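UTP-glucose-1-phosphate uridylyltransferase 2 (Trypanosoma brucei, PDB 3GUE) probably catalyses the formation of UDP-glucose and diphosphate from UTP and alpha-D-glucose 1-phosphate, and binds the product UDP-glucose. Local coordinates at residues 109-114 / 221-226; 244-249 / 362-367; 301-306 / 370-375; 426-431 / 445-450. All blocks are in the same frame, centred on the assembly; numbering follows the deposited sequence. Where two conformers were deposited one is given.

Interaction 1. Residues 109-114 / 221-226; sequences DFTALQ and DNLGAT
Phe110 of helix 107-122 and Leu223 of the loop after strand 214-219 mark the closest backbone approach, with CA atoms 6.9 Å apart, so side chains bridge the gap. Leu223 CG, beside the backbone N and anti to the carbonyl carbon (chi1 -64°), sends both methyls to the helix: CD2 lies 3.7 Å from Phe110 CB and also reaches Thr111 OG1, while CD1 sits obliquely by the Phe110 ring. The leucine crosses both helix side chains at about a right angle. One turn on, the extended Gln114 chain spans to the loop, where NE2 gives Leu223 O a weak, bent bond (3.1 Å, 127°); its stronger partner is Gln395 O. Gln114 OE1 lies 2.8 Å from a water that is also 2.7 Å from Ala225 O and can donate to either. Within the loop, Gly224 N bonds Asn222 OD1 at 3.0 Å, closing an Asx turn. The contact is buried: Phe110 also packs on Gln105 of strand 105-106, Leu223 shares backbone bonding with Leu397, and Ala225 rests on strands 214-219 and 300-309.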
loop_
_atom_site.group_PDB
_atom_site.type_symbol
_atom_site.label_atom_id
_atom_site.label_comp_id
_atom_site.label_asym_id
_atom_site.label_seq_id
_atom_site.Cartn_x
_atom_site.Cartn_y
_atom_site.Cartn_z
ATOM N N ASP A 109 14.394 -7.293 3.054
ATOM C CA ASP A 109 15.210 -8.435 2.620
ATOM C C ASP A 109 14.696 -8.986 1.306
ATOM O O ASP A 109 15.439 -9.022 0.324
ATOM C CB ASP A 109 15.196 -9.559 3.663
ATOM C CG ASP A 109 16.093 -9.275 4.822
ATOM O OD1 ASP A 109 17.303 -9.016 4.575
ATOM O OD2 ASP A 109 15.577 -9.294 5.966
ATOM N N PHE A 110 13.428 -9.414 1.291
ATOM C CA PHE A 110 12.776 -9.912 0.057
ATOM C C PHE A 110 12.821 -8.958 -1.151
ATOM O O PHE A 110 13.130 -9.402 -2.252
ATOM C CB PHE A 110 11.370 -10.460 0.332
ATOM C CG PHE A 110 11.383 -11.802 1.009
ATOM C CD1 PHE A 110 11.840 -12.925 0.327
ATOM C CD2 PHE A 110 10.950 -11.944 2.339
ATOM C CE1 PHE A 110 11.879 -14.191 0.946
ATOM C CE2 PHE A 110 10.975 -13.184 2.964
ATOM C CZ PHE A 110 11.434 -14.323 2.268
ATOM N N THR A 111 12.630 -7.654 -0.912
ATOM C CA THR A 111 12.764 -6.612 -1.951
ATOM C C THR A 111 14.203 -6.502 -2.490
ATOM O O THR A 111 14.394 -6.465 -3.701
ATOM C CB THR A 111 12.288 -5.206 -1.423
ATOM O OG1 THR A 111 10.883 -5.240 -1.144
ATOM C CG2 THR A 111 12.575 -4.095 -2.432
ATOM N N ALA A 112 15.189 -6.454 -1.588
ATOM C CA ALA A 112 16.610 -6.414 -1.967
ATOM C C ALA A 112 17.071 -7.668 -2.724
ATOM O O ALA A 112 17.879 -7.578 -3.656
ATOM C CB ALA A 112 17.506 -6.185 -0.751
ATOM N N LEU A 113 16.564 -8.824 -2.307
ATOM C CA LEU A 113 16.907 -10.106 -2.914
ATOM C C LEU A 113 16.238 -10.310 -4.266
ATOM O O LEU A 113 16.833 -10.899 -5.164
ATOM C CB LEU A 113 16.545 -11.270 -1.957
ATOM C CG LEU A 113 17.386 -11.508 -0.677
ATOM C CD1 LEU A 113 16.727 -12.557 0.177
ATOM C CD2 LEU A 113 18.846 -11.863 -0.928
ATOM N N GLN A 114 14.987 -9.848 -4.389
ATOM C CA GLN A 114 14.240 -9.851 -5.662
ATOM C C GLN A 114 14.987 -9.029 -6.715
ATOM O O GLN A 114 15.140 -9.465 -7.847
ATOM C CB GLN A 114 12.841 -9.267 -5.469
ATOM C CG GLN A 114 11.841 -10.247 -4.859
ATOM C CD GLN A 114 10.544 -9.618 -4.405
ATOM O OE1 GLN A 114 10.230 -8.464 -4.756
ATOM N NE2 GLN A 114 9.770 -10.372 -3.622
ATOM N N ASP A 221 4.859 -3.513 1.067
ATOM C CA ASP A 221 4.287 -4.724 1.707
ATOM C C ASP A 221 3.918 -5.862 0.724
ATOM O O ASP A 221 3.676 -6.996 1.141
ATOM C CB ASP A 221 3.060 -4.363 2.551
ATOM C CG ASP A 221 1.918 -3.769 1.713
ATOM O OD1 ASP A 221 1.020 -4.524 1.297
ATOM O OD2 ASP A 221 1.938 -2.560 1.443
ATOM N N ASN A 222 3.951 -5.574 -0.576
ATOM C CA ASN A 222 3.538 -6.539 -1.602
ATOM C C ASN A 222 4.731 -7.194 -2.253
ATOM O O ASN A 222 5.324 -6.649 -3.176
ATOM C CB ASN A 222 2.661 -5.875 -2.683
ATOM C CG ASN A 222 2.225 -6.865 -3.770
ATOM O OD1 ASN A 222 2.302 -8.085 -3.584
ATOM N ND2 ASN A 222 1.750 -6.347 -4.898
ATOM N N LEU A 223 5.068 -8.387 -1.779
ATOM C CA LEU A 223 6.267 -9.080 -2.222
ATOM C C LEU A 223 5.927 -9.966 -3.427
ATOM O O LEU A 223 6.736 -10.776 -3.876
ATOM C CB LEU A 223 6.868 -9.862 -1.039
ATOM C CG LEU A 223 7.376 -8.994 0.140
ATOM C CD1 LEU A 223 7.770 -9.848 1.312
ATOM C CD2 LEU A 223 8.559 -8.143 -0.308
ATOM N N GLY A 224 4.724 -9.790 -3.966
ATOM C CA GLY A 224 4.338 -10.499 -5.202
ATOM C C GLY A 224 4.592 -9.699 -6.478
ATOM O O GLY A 224 4.602 -10.261 -7.585
ATOM N N ALA A 225 4.752 -8.383 -6.316
ATOM C CA ALA A 225 4.910 -7.436 -7.426
ATOM C C ALA A 225 6.073 -7.855 -8.330
ATOM O O ALA A 225 7.120 -8.286 -7.848
ATOM C CB ALA A 225 5.098 -5.999 -6.891
ATOM N N THR A 226 5.838 -7.822 -9.635
ATOM C CA THR A 226 6.837 -8.230 -10.612
ATOM C C THR A 226 6.900 -7.226 -11.769
ATOM O O THR A 226 5.874 -6.762 -12.283
ATOM C CB THR A 226 6.622 -9.733 -11.114
ATOM O OG1 THR A 226 7.740 -10.160 -11.888
ATOM C CG2 THR A 226 5.344 -9.901 -11.970
HETATM O O HOH W 1 7.644 -7.559 -5.320
#

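Interaction 2. Residues 244-249 / 362-367; sequences MEVCRR and SEAVVV
The Glu245 carboxylate carries a Val367 methyl over one of its faces, CG1 standing 3.8 Å from Glu245 CD almost along the normal to the group. Val367 CG2, from the same side, comes to 3.6 Å of Glu245 OE1, and the two side chains cross at about a right angle. The oxygens are held from beyond the pair: OE1 accepts from Asn305 ND2, and OE2 forms a salt bridge with Arg371, which together should limit rotation of the group. On the other side of the sheet, Val246 CG2 meets Val366 CG2 at 3.8 Å, and Met244 and Ala364 line up on this face, where Leu259 packs on Met244, Val246 and Ala364. Val246 places CG2 between its backbone N and carbonyl carbon, close over Val365 O. The backbone ladder has four bonds, from Met244 N to Glu363 O (2.9 Å), Val365 N to Met244 O, Val246 N to Val365 O (178°, nearly straight) and Val367 N to Val246 O (2.7 Å). Past the last, a water links Arg248 N to Val367 O. Bonds to both neighbours of the facing residue, with axes 35° apart, mark a twisted parallel pair, with 362-366 the edge strand of the mixed sheet of a GT-A-type nucleotidyltransferase.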
loop_
_atom_site.group_PDB
_atom_site.type_symbol
_atom_site.label_atom_id
_atom_site.label_comp_id
_atom_site.label_asym_id
_atom_site.label_seq_id
_atom_site.Cartn_x
_atom_site.Cartn_y
_atom_site.Cartn_z
ATOM N N MET A 244 -2.658 0.414 -14.547
ATOM C CA MET A 244 -2.901 -0.163 -13.211
ATOM C C MET A 244 -3.163 -1.674 -13.261
ATOM O O MET A 244 -4.052 -2.113 -13.984
ATOM C CB MET A 244 -4.145 0.503 -12.604
ATOM C CG MET A 244 -4.590 -0.137 -11.290
ATOM S SD MET A 244 -6.128 0.529 -10.655
ATOM C CE MET A 244 -5.639 2.205 -10.229
ATOM N N GLU A 245 -2.423 -2.473 -12.486
ATOM C CA GLU A 245 -2.746 -3.889 -12.357
ATOM C C GLU A 245 -3.841 -4.024 -11.296
ATOM O O GLU A 245 -3.739 -3.396 -10.251
ATOM C CB GLU A 245 -1.507 -4.732 -11.964
ATOM C CG GLU A 245 -0.265 -4.602 -12.847
ATOM C CD GLU A 245 0.748 -5.696 -12.524
ATOM O OE1 GLU A 245 0.605 -6.330 -11.445
ATOM O OE2 GLU A 245 1.654 -5.951 -13.355
ATOM N N VAL A 246 -4.911 -4.759 -11.608
ATOM C CA VAL A 246 -5.966 -5.114 -10.639
ATOM C C VAL A 246 -6.112 -6.636 -10.526
ATOM O O VAL A 246 -5.736 -7.374 -11.442
ATOM C CB VAL A 246 -7.351 -4.510 -11.010
ATOM C CG1 VAL A 246 -7.320 -2.984 -11.013
ATOM C CG2 VAL A 246 -7.863 -5.057 -12.367
ATOM N N CYS A 247 -6.684 -7.100 -9.407
ATOM C CA CYS A 247 -7.049 -8.500 -9.251
ATOM C C CYS A 247 -8.567 -8.641 -9.105
ATOM O O CYS A 247 -9.256 -7.731 -8.600
ATOM C CB CYS A 247 -6.343 -9.101 -8.018
ATOM S SG CYS A 247 -4.515 -9.270 -8.139
ATOM N N ARG A 248 -9.088 -9.782 -9.545
ATOM C CA ARG A 248 -10.402 -10.232 -9.120
ATOM C C ARG A 248 -10.392 -10.213 -7.582
ATOM O O ARG A 248 -9.628 -10.939 -6.922
ATOM C CB ARG A 248 -10.720 -11.629 -9.708
ATOM C CG ARG A 248 -11.914 -12.374 -9.085
ATOM C CD ARG A 248 -13.242 -11.768 -9.496
ATOM N NE ARG A 248 -14.398 -12.509 -8.977
ATOM C CZ ARG A 248 -15.669 -12.180 -9.206
ATOM N NH1 ARG A 248 -15.958 -11.126 -9.960
ATOM N NH2 ARG A 248 -16.662 -12.907 -8.682
ATOM N N ARG A 249 -11.194 -9.312 -7.030
ATOM C CA ARG A 249 -11.325 -9.161 -5.603
ATOM C C ARG A 249 -11.749 -10.472 -4.925
ATOM O O ARG A 249 -12.574 -11.204 -5.459
ATOM C CB ARG A 249 -12.330 -8.065 -5.286
ATOM C CG ARG A 249 -12.135 -7.421 -3.918
ATOM C CD ARG A 249 -13.117 -6.290 -3.781
ATOM N NE ARG A 249 -13.047 -5.595 -2.497
ATOM C CZ ARG A 249 -13.914 -4.667 -2.123
ATOM N NH1 ARG A 249 -14.904 -4.309 -2.946
ATOM N NH2 ARG A 249 -13.779 -4.074 -0.952
ATOM N N SER A 362 -4.902 5.885 -20.229
ATOM C CA SER A 362 -4.717 5.059 -19.065
ATOM C C SER A 362 -5.564 3.794 -19.178
ATOM O O SER A 362 -6.578 3.777 -19.869
ATOM C CB SER A 362 -4.996 5.851 -17.777
ATOM O OG SER A 362 -6.376 5.965 -17.535
ATOM N N GLU A 363 -5.135 2.726 -18.522
ATOM C CA GLU A 363 -5.851 1.463 -18.570
ATOM C C GLU A 363 -5.664 0.703 -17.265
ATOM O O GLU A 363 -4.668 0.901 -16.548
ATOM C CB GLU A 363 -5.345 0.611 -19.738
ATOM C CG GLU A 363 -5.870 1.031 -21.142
ATOM C CD GLU A 363 -5.695 -0.042 -22.213
ATOM O OE1 GLU A 363 -5.342 -1.178 -21.867
ATOM O OE2 GLU A 363 -5.922 0.249 -23.406
ATOM N N ALA A 364 -6.628 -0.163 -16.961
ATOM C CA ALA A 364 -6.481 -1.142 -15.907
ATOM C C ALA A 364 -6.595 -2.541 -16.538
ATOM O O ALA A 364 -7.433 -2.768 -17.424
ATOM C CB ALA A 364 -7.545 -0.936 -14.864
ATOM N N VAL A 365 -5.763 -3.475 -16.081
ATOM C CA VAL A 365 -5.768 -4.866 -16.584
ATOM C C VAL A 365 -5.846 -5.859 -15.435
ATOM O O VAL A 365 -5.162 -5.680 -14.414
ATOM C CB VAL A 365 -4.464 -5.153 -17.385
ATOM C CG1 VAL A 365 -4.483 -6.573 -18.060
ATOM C CG2 VAL A 365 -4.201 -4.061 -18.386
ATOM N N VAL A 366 -6.633 -6.928 -15.586
ATOM C CA VAL A 366 -6.688 -7.948 -14.523
ATOM C C VAL A 366 -5.487 -8.897 -14.554
ATOM O O VAL A 366 -5.211 -9.521 -15.579
ATOM C CB VAL A 366 -8.018 -8.768 -14.500
ATOM C CG1 VAL A 366 -8.092 -9.571 -13.203
ATOM C CG2 VAL A 366 -9.221 -7.858 -14.617
ATOM N N VAL A 367 -4.765 -8.990 -13.435
ATOM C CA VAL A 367 -3.557 -9.809 -13.370
ATOM C C VAL A 367 -3.821 -10.975 -12.412
ATOM O O VAL A 367 -4.756 -10.910 -11.584
ATOM C CB VAL A 367 -2.253 -8.983 -13.014
ATOM C CG1 VAL A 367 -2.036 -7.835 -14.016
ATOM C CG2 VAL A 367 -2.243 -8.467 -11.531
HETATM O O HOH W 2 -6.999 -11.626 -10.573
#

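Interaction 3. Residues 301-306 / 370-375; sequences FNTNNI and ERFAPV. With UPG (uridine-5'-diphosphate-glucose), chain C.
Arg371 O is gripped by two amides, Asn305 ND2 across the contact (3.0 Å, 164°) and Asn222 ND2 from a nearby loop. It lies in the Asn305 amide plane, although the donor is tilted 34° from the carbonyl plane; Asn305 ND2 also serves Glu245. Phe372 projects to the strand with CG anti to the backbone N (chi1 -178°), so that CD1 comes 3.6 Å from Thr303 CA and CE2 meets Phe301 CD2. Pro374 CD covers the centre of one ring face. These residues line the UDP-glucose pocket of the uridylyltransferase: the glucose O6' sits at the edge of the Phe372 ring, in its plane, 3.4 Å from CE1. Asn302 ND2 donates to glucose O3' at 2.8 Å, while the backbone O of Asn302 takes a very short bond from O4'. Successive Asx and ST turns bend the strand here, with Asn302 OD1 accepting from Asn304 N (2.7 Å) and Thr303 OG1 from Asn305 N (2.9 Å). Asn302 ND2 also reaches Asn304 OD1.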
loop_
_atom_site.group_PDB
_atom_site.type_symbol
_atom_site.label_atom_id
_atom_site.label_comp_id
_atom_site.label_asym_id
_atom_site.label_seq_id
_atom_site.Cartn_x
_atom_site.Cartn_y
_atom_site.Cartn_z
ATOM N N PHE A 301 -9.980 -4.993 -7.825
ATOM C CA PHE A 301 -9.275 -4.406 -6.679
ATOM C C PHE A 301 -7.873 -3.987 -7.104
ATOM O O PHE A 301 -7.115 -4.794 -7.611
ATOM C CB PHE A 301 -9.204 -5.441 -5.529
ATOM C CG PHE A 301 -9.077 -4.836 -4.149
ATOM C CD1 PHE A 301 -10.178 -4.257 -3.512
ATOM C CD2 PHE A 301 -7.872 -4.883 -3.468
ATOM C CE1 PHE A 301 -10.052 -3.723 -2.241
ATOM C CE2 PHE A 301 -7.746 -4.347 -2.195
ATOM C CZ PHE A 301 -8.825 -3.776 -1.575
ATOM N N ASN A 302 -7.549 -2.714 -6.878
ATOM C CA ASN A 302 -6.224 -2.180 -7.154
ATOM C C ASN A 302 -5.106 -2.869 -6.331
ATOM O O ASN A 302 -5.175 -2.928 -5.095
ATOM C CB ASN A 302 -6.226 -0.663 -6.904
ATOM C CG ASN A 302 -4.878 -0.035 -7.126
ATOM O OD1 ASN A 302 -4.065 -0.514 -7.978
ATOM N ND2 ASN A 302 -4.605 1.059 -6.378
ATOM N N THR A 303 -4.106 -3.400 -7.039
ATOM C CA THR A 303 -2.937 -4.024 -6.428
ATOM C C THR A 303 -1.928 -2.946 -6.010
ATOM O O THR A 303 -1.048 -3.211 -5.206
ATOM C CB THR A 303 -2.209 -4.985 -7.382
ATOM O OG1 THR A 303 -1.601 -4.241 -8.445
ATOM C CG2 THR A 303 -3.136 -6.092 -7.972
ATOM N N ASN A 304 -2.064 -1.749 -6.592
ATOM C CA ASN A 304 -1.089 -0.628 -6.479
ATOM C C ASN A 304 0.256 -0.937 -7.205
ATOM O O ASN A 304 1.232 -0.213 -7.056
ATOM C CB ASN A 304 -0.919 -0.116 -5.016
ATOM C CG ASN A 304 -1.018 1.451 -4.905
ATOM O OD1 ASN A 304 -1.630 2.102 -5.763
ATOM N ND2 ASN A 304 -0.397 2.037 -3.869
ATOM N N ASN A 305 0.284 -2.041 -7.962
ATOM C CA ASN A 305 1.316 -2.286 -8.968
ATOM C C ASN A 305 0.938 -1.370 -10.147
ATOM O O ASN A 305 0.027 -1.707 -10.937
ATOM C CB ASN A 305 1.302 -3.750 -9.473
ATOM C CG ASN A 305 1.554 -4.811 -8.361
ATOM O OD1 ASN A 305 2.065 -4.529 -7.277
ATOM N ND2 ASN A 305 1.190 -6.046 -8.666
ATOM N N ILE A 306 1.628 -0.240 -10.268
ATOM C CA ILE A 306 1.319 0.768 -11.303
ATOM C C ILE A 306 2.535 1.105 -12.169
ATOM O O ILE A 306 3.592 1.438 -11.654
ATOM C CB ILE A 306 0.820 2.116 -10.684
ATOM C CG1 ILE A 306 -0.273 1.919 -9.618
ATOM C CG2 ILE A 306 0.404 3.083 -11.763
ATOM C CD1 ILE A 306 -1.520 1.291 -10.142
ATOM N N GLU A 370 -1.100 -14.055 -8.173
ATOM C CA GLU A 370 0.258 -14.286 -7.670
ATOM C C GLU A 370 1.137 -13.013 -7.709
ATOM O O GLU A 370 2.246 -12.996 -7.177
ATOM C CB GLU A 370 0.915 -15.544 -8.281
ATOM C CG GLU A 370 0.024 -16.824 -8.210
ATOM C CD GLU A 370 -0.162 -17.401 -6.801
ATOM O OE1 GLU A 370 0.840 -17.900 -6.246
ATOM O OE2 GLU A 370 -1.311 -17.390 -6.266
ATOM N N ARG A 371 0.602 -11.932 -8.272
ATOM C CA ARG A 371 1.293 -10.633 -8.243
ATOM C C ARG A 371 0.911 -9.702 -7.092
ATOM O O ARG A 371 1.325 -8.536 -7.073
ATOM C CB ARG A 371 1.090 -9.888 -9.567
ATOM C CG ARG A 371 1.624 -10.644 -10.753
ATOM C CD ARG A 371 1.695 -9.786 -11.964
ATOM N NE ARG A 371 2.142 -10.592 -13.092
ATOM C CZ ARG A 371 2.273 -10.146 -14.341
ATOM N NH1 ARG A 371 1.982 -8.888 -14.649
ATOM N NH2 ARG A 371 2.672 -10.983 -15.288
ATOM N N PHE A 372 0.114 -10.203 -6.153
ATOM C CA PHE A 372 -0.492 -9.378 -5.113
ATOM C C PHE A 372 -0.636 -10.219 -3.817
ATOM O O PHE A 372 -1.497 -11.072 -3.740
ATOM C CB PHE A 372 -1.859 -8.847 -5.622
ATOM C CG PHE A 372 -2.591 -7.936 -4.651
ATOM C CD1 PHE A 372 -2.007 -6.754 -4.192
ATOM C CD2 PHE A 372 -3.892 -8.233 -4.248
ATOM C CE1 PHE A 372 -2.686 -5.916 -3.316
ATOM C CE2 PHE A 372 -4.589 -7.390 -3.377
ATOM C CZ PHE A 372 -3.990 -6.226 -2.912
ATOM N N ALA A 373 0.280 -9.985 -2.862
ATOM C CA ALA A 373 0.287 -10.541 -1.510
ATOM C C ALA A 373 0.336 -9.361 -0.523
ATOM O O ALA A 373 1.391 -9.082 0.062
ATOM C CB ALA A 373 1.508 -11.465 -1.289
ATOM N N PRO A 374 -0.801 -8.661 -0.346
ATOM C CA PRO A 374 -0.783 -7.427 0.443
ATOM C C PRO A 374 -0.700 -7.711 1.942
ATOM O O PRO A 374 -1.236 -8.732 2.425
ATOM C CB PRO A 374 -2.165 -6.815 0.150
ATOM C CG PRO A 374 -3.053 -8.029 -0.024
ATOM C CD PRO A 374 -2.163 -8.972 -0.840
ATOM N N VAL A 375 -0.059 -6.798 2.662
ATOM C CA VAL A 375 -0.110 -6.778 4.138
ATOM C C VAL A 375 -0.472 -5.368 4.588
ATOM O O VAL A 375 0.409 -4.493 4.656
ATOM C CB VAL A 375 1.237 -7.227 4.778
ATOM C CG1 VAL A 375 1.187 -7.092 6.338
ATOM C CG2 VAL A 375 1.575 -8.709 4.349
HETATM N N1 UPG C . 3.116 4.885 1.661
HETATM C C2 UPG C . 4.058 5.872 1.306
HETATM N N3 UPG C . 3.744 7.185 1.611
HETATM C C4 UPG C . 2.574 7.557 2.229
HETATM C C5 UPG C . 1.624 6.585 2.566
HETATM C C6 UPG C . 1.881 5.247 2.284
HETATM O O2 UPG C . 5.153 5.644 0.771
HETATM O O4 UPG C . 2.409 8.761 2.466
HETATM C C1C UPG C . 3.403 3.447 1.350
HETATM C C2C UPG C . 3.209 2.370 2.421
HETATM O O2C UPG C . 4.346 2.307 3.294
HETATM C C3C UPG C . 3.133 1.129 1.535
HETATM C C4C UPG C . 2.340 1.631 0.339
HETATM O O4C UPG C . 2.476 3.077 0.313
HETATM O O3C UPG C . 4.447 0.797 1.089
HETATM C C5C UPG C . 0.817 1.304 0.476
HETATM O O5C UPG C . 0.177 2.003 1.509
HETATM P PA UPG C . -0.920 1.281 2.448
HETATM O O1A UPG C . -0.290 -0.009 2.848
HETATM O O2A UPG C . -1.435 2.186 3.481
HETATM O O3A UPG C . -2.105 0.928 1.361
HETATM P PB UPG C . -3.372 1.859 0.944
HETATM O O1B UPG C . -2.859 3.184 0.557
HETATM O O2B UPG C . -4.473 1.754 1.953
HETATM O O3B UPG C . -3.893 1.004 -0.310
HETATM C "C1'" UPG C . -3.034 0.898 -1.505
HETATM C "C2'" UPG C . -3.782 1.473 -2.699
HETATM C "C3'" UPG C . -5.089 0.703 -2.839
HETATM C "C4'" UPG C . -4.769 -0.781 -3.081
HETATM C "C5'" UPG C . -3.903 -1.340 -1.923
HETATM C "C6'" UPG C . -3.325 -2.681 -2.294
HETATM O "O2'" UPG C . -4.068 2.871 -2.513
HETATM O "O3'" UPG C . -5.858 1.280 -3.880
HETATM O "O4'" UPG C . -5.964 -1.538 -3.198
HETATM O "O5'" UPG C . -2.745 -0.508 -1.640
HETATM O "O6'" UPG C . -2.862 -3.336 -1.111
#

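Interaction 4. Residues 426-431 / 445-450; sequences LVKGGV and LVEFGA
Leu426 O, in the last part of helix 420-427, accepts from Phe448 N at 3.0 Å (146°), a direct hydrogen bond between the two segments. Nearby polar groups rely on water: one molecule accepts from Gly429 N (2.8 Å) and can donate to Phe448 O (2.9 Å), though it has more acceptors in range than protons. A second water donates to Gly449 O at 2.7 Å and only weakly to Val431 O. Gly430 N is satisfied locally by Val427 O in a type I turn. This turn follows the helix and runs beside strand 446-448, which pairs in parallel with strand 468-470; such short parallel ladders are consistent with the C-terminal left-handed beta-helix of eukaryotic UDP-glucose pyrophosphorylases. Ala450 N lies near Gly429 O at too poor an angle to bond, and instead uses Ser472 OG. Gly429, with no side chain to meet Phe448 O, lets its CA come to 4.2 Å from Gly449 CA. On the exposed side, Lys428 NZ makes a long salt bridge to Glu447 OE1 (3.5 Å), the lysine chain bending at chi3 to reach it. On the buried side, Leu426 and Phe448 point the same way side by side, Leu426 CD1 touching Phe448 CE2 at 3.7 Å.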
loop_
_atom_site.group_PDB
_atom_site.type_symbol
_atom_site.label_atom_id
_atom_site.label_comp_id
_atom_site.label_asym_id
_atom_site.label_seq_id
_atom_site.Cartn_x
_atom_site.Cartn_y
_atom_site.Cartn_z
ATOM N N LEU A 426 -0.812 -13.992 19.847
ATOM C CA LEU A 426 -1.477 -15.007 19.028
ATOM C C LEU A 426 -0.507 -16.039 18.411
ATOM O O LEU A 426 -0.786 -17.251 18.415
ATOM C CB LEU A 426 -2.318 -14.328 17.924
ATOM C CG LEU A 426 -3.141 -15.247 17.031
ATOM C CD1 LEU A 426 -4.211 -15.938 17.912
ATOM C CD2 LEU A 426 -3.816 -14.500 15.858
ATOM N N VAL A 427 0.611 -15.539 17.870
ATOM C CA VAL A 427 1.608 -16.333 17.164
ATOM C C VAL A 427 2.892 -16.594 17.987
ATOM O O VAL A 427 3.823 -17.247 17.499
ATOM C CB VAL A 427 2.056 -15.628 15.863
ATOM C CG1 VAL A 427 1.009 -15.777 14.761
ATOM C CG2 VAL A 427 2.402 -14.166 16.123
ATOM N N LYS A 428 2.935 -16.063 19.207
ATOM C CA LYS A 428 4.057 -16.212 20.129
ATOM C C LYS A 428 4.582 -17.649 20.171
ATOM O O LYS A 428 5.773 -17.895 20.002
ATOM C CB LYS A 428 3.578 -15.795 21.523
ATOM C CG LYS A 428 4.554 -15.980 22.633
ATOM C CD LYS A 428 3.815 -16.151 23.948
ATOM C CE LYS A 428 3.163 -14.874 24.421
ATOM N NZ LYS A 428 2.269 -15.182 25.577
ATOM N N GLY A 429 3.677 -18.594 20.415
ATOM C CA GLY A 429 4.062 -20.002 20.530
ATOM C C GLY A 429 3.996 -20.759 19.222
ATOM O O GLY A 429 4.175 -21.981 19.198
ATOM N N GLY A 430 3.724 -20.034 18.133
ATOM C CA GLY A 430 3.649 -20.639 16.811
ATOM C C GLY A 430 2.718 -20.008 15.794
ATOM O O GLY A 430 1.565 -19.675 16.084
ATOM N N VAL A 431 3.224 -19.873 14.570
ATOM C CA VAL A 431 2.370 -19.506 13.432
ATOM C C VAL A 431 1.732 -20.813 12.959
ATOM O O VAL A 431 2.461 -21.759 12.656
ATOM C CB VAL A 431 3.200 -18.851 12.270
ATOM C CG1 VAL A 431 2.275 -18.347 11.130
ATOM C CG2 VAL A 431 4.054 -17.721 12.797
ATOM N N LEU A 445 -9.143 -13.551 23.732
ATOM C CA LEU A 445 -7.703 -13.883 23.863
ATOM C C LEU A 445 -7.379 -15.352 23.526
ATOM O O LEU A 445 -7.921 -16.267 24.131
ATOM C CB LEU A 445 -7.169 -13.512 25.249
ATOM C CG LEU A 445 -7.000 -12.018 25.557
ATOM C CD1 LEU A 445 -7.013 -11.766 27.062
ATOM C CD2 LEU A 445 -5.708 -11.460 24.903
ATOM N N VAL A 446 -6.465 -15.547 22.572
ATOM C CA VAL A 446 -6.167 -16.862 21.994
ATOM C C VAL A 446 -4.690 -16.905 21.660
ATOM O O VAL A 446 -4.104 -15.909 21.210
ATOM C CB VAL A 446 -7.058 -17.169 20.721
ATOM C CG1 VAL A 446 -6.541 -18.327 19.901
ATOM C CG2 VAL A 446 -8.529 -17.401 21.101
ATOM N N GLU A 447 -4.089 -18.069 21.902
ATOM C CA GLU A 447 -2.651 -18.272 21.727
ATOM C C GLU A 447 -2.350 -19.632 21.068
ATOM O O GLU A 447 -2.531 -20.681 21.693
ATOM C CB GLU A 447 -1.936 -18.150 23.075
ATOM C CG GLU A 447 -1.898 -16.727 23.689
ATOM C CD GLU A 447 -1.138 -16.658 25.002
ATOM O OE1 GLU A 447 -0.307 -17.554 25.294
ATOM O OE2 GLU A 447 -1.371 -15.691 25.757
ATOM N N PHE A 448 -1.915 -19.597 19.806
ATOM C CA PHE A 448 -1.421 -20.792 19.105
ATOM C C PHE A 448 -0.111 -21.250 19.699
ATOM O O PHE A 448 0.731 -20.427 20.050
ATOM C CB PHE A 448 -1.204 -20.530 17.606
ATOM C CG PHE A 448 -2.475 -20.369 16.832
ATOM C CD1 PHE A 448 -3.270 -21.480 16.528
ATOM C CD2 PHE A 448 -2.890 -19.108 16.419
ATOM C CE1 PHE A 448 -4.463 -21.333 15.818
ATOM C CE2 PHE A 448 -4.098 -18.938 15.694
ATOM C CZ PHE A 448 -4.880 -20.049 15.399
ATOM N N GLY A 449 0.032 -22.568 19.820
ATOM C CA GLY A 449 1.306 -23.203 20.089
ATOM C C GLY A 449 1.858 -23.698 18.762
ATOM O O GLY A 449 1.555 -23.133 17.703
ATOM N N ALA A 450 2.639 -24.774 18.824
ATOM C CA ALA A 450 3.432 -25.242 17.691
ATOM C C ALA A 450 2.730 -26.289 16.810
ATOM O O ALA A 450 1.891 -27.079 17.276
ATOM C CB ALA A 450 4.817 -25.750 18.177
HETATM O O HOH W 3 1.082 -17.869 21.260
HETATM O O HOH W 4 1.507 -23.351 14.966
#

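Interactions 1, 2 and 3 gather around the nucleotide-sugar site, whereas interaction 4 stands apart, its centre about 27 to 36 Å from theirs. Interactions 2 and 3 lie about 9 Å apart, centre to centre, and share the mixed sheet through neighbouring strands 242-248 and 300-309; their segments alternate along the chain, so 362-367 leads by a short connection into the sugar-facing 370-375. Interaction 1 opens first in sequence, about 12 Å from interaction 3, centre to centre, and tied to it by Asp221 OD1 and Val375 N, 2.9 Å apart. Interaction 3 thus touches both others and carries direct sugar contacts, while interaction 1 joins helix 107-122 to the loop containing Asp221 of the pocket. Interaction 4, last in the chain, belongs to the separate C-terminal parallel-strand region.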